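Local coordinates for hypothetical protein VC0802 (Vibrio cholerae, PDB 1ZVP) that is of unknown function but carries two ACT-type domains and may be a transport protein, at residues D[27-32]-D[63-68]. Residues are numbered along the deposited sequence; the frame is centred on the assembly and turned at random.
Sequences CTVNGA and AGLESS
Leu65 is set over Cys27 and Val29 in the first of the chain's two ACT domains, a worked example of how one forked side chain from a loop can pack against two alternate residues of an edge strand. Strand 24-29 is an outermost strand of the chain's three-stranded antiparallel sheet, and segment 63-68 belongs to the loop that runs from helix 57-61 to strand 71-76.

The contact across the two segments is wholly apolar, with no hydrogen bond between them and a modest 147 Å² buried. Alternation along the strand supplies the two partners: Cys27 and Val29 point their side chains at the loop, whereas Thr28 between them turns to the other face and packs on Tyr109 of the second subunit. Leu65 divides its methyls between these partners, and its side chain crosses that of Val29 at roughly a right angle. Leu55 of strand 50-56 touches both Cys27 and Leu65, extending the same small core into the sheet.

Backbone hydrogen bonds fix the strand side, pairing Cys27 with Leu53 and Val29 with Leu51.

Sulfur and methyl meet on one branch, where CD1 of Leu65 lies 4.1 Å from SG of Cys27; chi1 of Cys27, -58°, sets that sulfur anti to the carbonyl carbon and directs it to the CD1 side of Leu65. On the other branch, CD2 of Leu65 rests 3.9 Å from CG1 of Val29.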
ATOM      1  N   CYS D  27       5.889   7.482  10.365  1.00 42.97           N
ATOM      2  CA  CYS D  27       6.580   7.336  11.638  1.00 44.56           C
ATOM      3  C   CYS D  27       6.560   5.896  12.041  1.00 45.23           C
ATOM      4  O   CYS D  27       5.624   5.164  11.715  1.00 45.75           O
ATOM      5  CB  CYS D  27       5.882   8.119  12.749  1.00 44.42           C
ATOM      6  SG  CYS D  27       5.695   9.866  12.457  1.00 47.56           S
ATOM      7  N   THR D  28       7.593   5.497  12.767  1.00 46.07           N
ATOM      8  CA  THR D  28       7.584   4.236  13.467  1.00 46.67           C
ATOM      9  C   THR D  28       7.668   4.561  14.962  1.00 47.61           C
ATOM     10  O   THR D  28       8.417   5.452  15.375  1.00 47.64           O
ATOM     11  CB  THR D  28       8.711   3.301  12.971  1.00 46.49           C
ATOM     12  OG1 THR D  28       8.455   1.963  13.407  1.00 45.96           O
ATOM     13  CG2 THR D  28      10.094   3.761  13.442  1.00 46.30           C
ATOM     14  N   VAL D  29       6.854   3.879  15.760  1.00 48.60           N
ATOM     15  CA  VAL D  29       6.826   4.110  17.201  1.00 49.37           C
ATOM     16  C   VAL D  29       6.854   2.794  17.983  1.00 50.31           C
ATOM     17  O   VAL D  29       6.755   1.712  17.406  1.00 50.32           O
ATOM     18  CB  VAL D  29       5.603   4.979  17.638  1.00 49.19           C
ATOM     19  CG1 VAL D  29       5.734   6.411  17.140  1.00 48.73           C
ATOM     20  CG2 VAL D  29       4.292   4.362  17.184  1.00 49.17           C
ATOM     21  N   ASN D  30       6.995   2.899  19.300  1.00 51.80           N
ATOM     22  CA  ASN D  30       6.972   1.732  20.170  1.00 52.95           C
ATOM     23  C   ASN D  30       5.698   1.563  20.964  1.00 53.26           C
ATOM     24  O   ASN D  30       5.120   2.533  21.452  1.00 52.96           O
ATOM     25  CB  ASN D  30       8.164   1.742  21.111  1.00 53.28           C
ATOM     26  CG  ASN D  30       9.296   0.894  20.597  1.00 54.94           C
ATOM     27  OD1 ASN D  30      10.040   0.296  21.383  1.00 57.53           O
ATOM     28  ND2 ASN D  30       9.426   0.808  19.265  1.00 55.01           N
ATOM     29  N   GLY D  31       5.270   0.311  21.081  1.00 53.96           N
ATOM     30  CA  GLY D  31       4.122  -0.027  21.916  1.00 54.58           C
ATOM     31  C   GLY D  31       2.771   0.006  21.224  1.00 54.54           C
ATOM     32  O   GLY D  31       2.684  -0.068  19.996  1.00 54.78           O
ATOM     33  N   ALA D  32       1.721   0.126  22.033  1.00 54.39           N
ATOM     34  CA  ALA D  32       0.361  -0.139  21.590  1.00 54.19           C
ATOM     35  C   ALA D  32      -0.232   1.009  20.788  1.00 54.03           C
ATOM     36  O   ALA D  32       0.083   2.171  21.033  1.00 53.90           O
ATOM     37  CB  ALA D  32      -0.526  -0.474  22.788  1.00 54.24           C
ATOM     38  N   ALA D  63       3.787  16.175  18.824  1.00 62.08           N
ATOM     39  CA  ALA D  63       3.664  15.027  19.698  1.00 61.94           C
ATOM     40  C   ALA D  63       5.086  14.572  19.960  1.00 62.07           C
ATOM     41  O   ALA D  63       5.318  13.561  20.622  1.00 61.90           O
ATOM     42  CB  ALA D  63       2.875  13.934  19.040  1.00 61.89           C
ATOM     43  N   GLY D  64       6.034  15.331  19.412  1.00 62.35           N
ATOM     44  CA  GLY D  64       7.453  15.133  19.677  1.00 63.07           C
ATOM     45  C   GLY D  64       8.144  14.128  18.778  1.00 63.64           C
ATOM     46  O   GLY D  64       9.359  13.920  18.891  1.00 63.77           O
ATOM     47  N   LEU D  65       7.370  13.488  17.901  1.00 64.13           N
ATOM     48  CA  LEU D  65       7.917  12.584  16.888  1.00 64.33           C
ATOM     49  C   LEU D  65       8.628  13.460  15.859  1.00 64.64           C
ATOM     50  O   LEU D  65       8.054  14.443  15.368  1.00 64.69           O
ATOM     51  CB  LEU D  65       6.813  11.728  16.254  1.00 64.15           C
ATOM     52  CG  LEU D  65       5.782  11.084  17.195  1.00 63.91           C
ATOM     53  CD1 LEU D  65       4.675  10.422  16.403  1.00 63.85           C
ATOM     54  CD2 LEU D  65       6.410  10.086  18.168  1.00 63.90           C
ATOM     55  N   GLU D  66       9.882  13.118  15.564  1.00 64.90           N
ATOM     56  CA  GLU D  66      10.811  14.052  14.901  1.00 64.98           C
ATOM     57  C   GLU D  66      10.694  14.076  13.373  1.00 64.16           C
ATOM     58  O   GLU D  66      10.526  13.016  12.738  1.00 64.34           O
ATOM     59  CB  GLU D  66      12.254  13.751  15.323  1.00 65.58           C
ATOM     60  CG  GLU D  66      13.179  14.970  15.338  1.00 67.55           C
ATOM     61  CD  GLU D  66      14.634  14.601  15.062  1.00 70.12           C
ATOM     62  OE1 GLU D  66      15.328  15.406  14.398  1.00 71.37           O
ATOM     63  OE2 GLU D  66      15.079  13.508  15.492  1.00 70.45           O
ATOM     64  N   SER D  67      10.805  15.289  12.812  1.00 62.83           N
ATOM     65  CA  SER D  67      10.640  15.583  11.369  1.00 61.42           C
ATOM     66  C   SER D  67      10.862  14.410  10.395  1.00 60.40           C
ATOM     67  O   SER D  67      11.964  13.831  10.326  1.00 60.49           O
ATOM     68  CB  SER D  67      11.531  16.768  10.956  1.00 61.57           C
ATOM     69  OG  SER D  67      11.073  17.990  11.507  1.00 61.32           O
ATOM     70  N   SER D  68       9.798  14.059   9.669  1.00 58.49           N
ATOM     71  CA  SER D  68       9.881  13.154   8.518  1.00 56.35           C
ATOM     72  C   SER D  68       9.827  14.024   7.249  1.00 54.54           C
ATOM     73  O   SER D  68       9.673  15.257   7.347  1.00 54.50           O
ATOM     74  CB  SER D  68       8.739  12.124   8.560  1.00 56.61           C
ATOM     75  OG  SER D  68       8.562  11.437   7.321  1.00 56.99           O
TER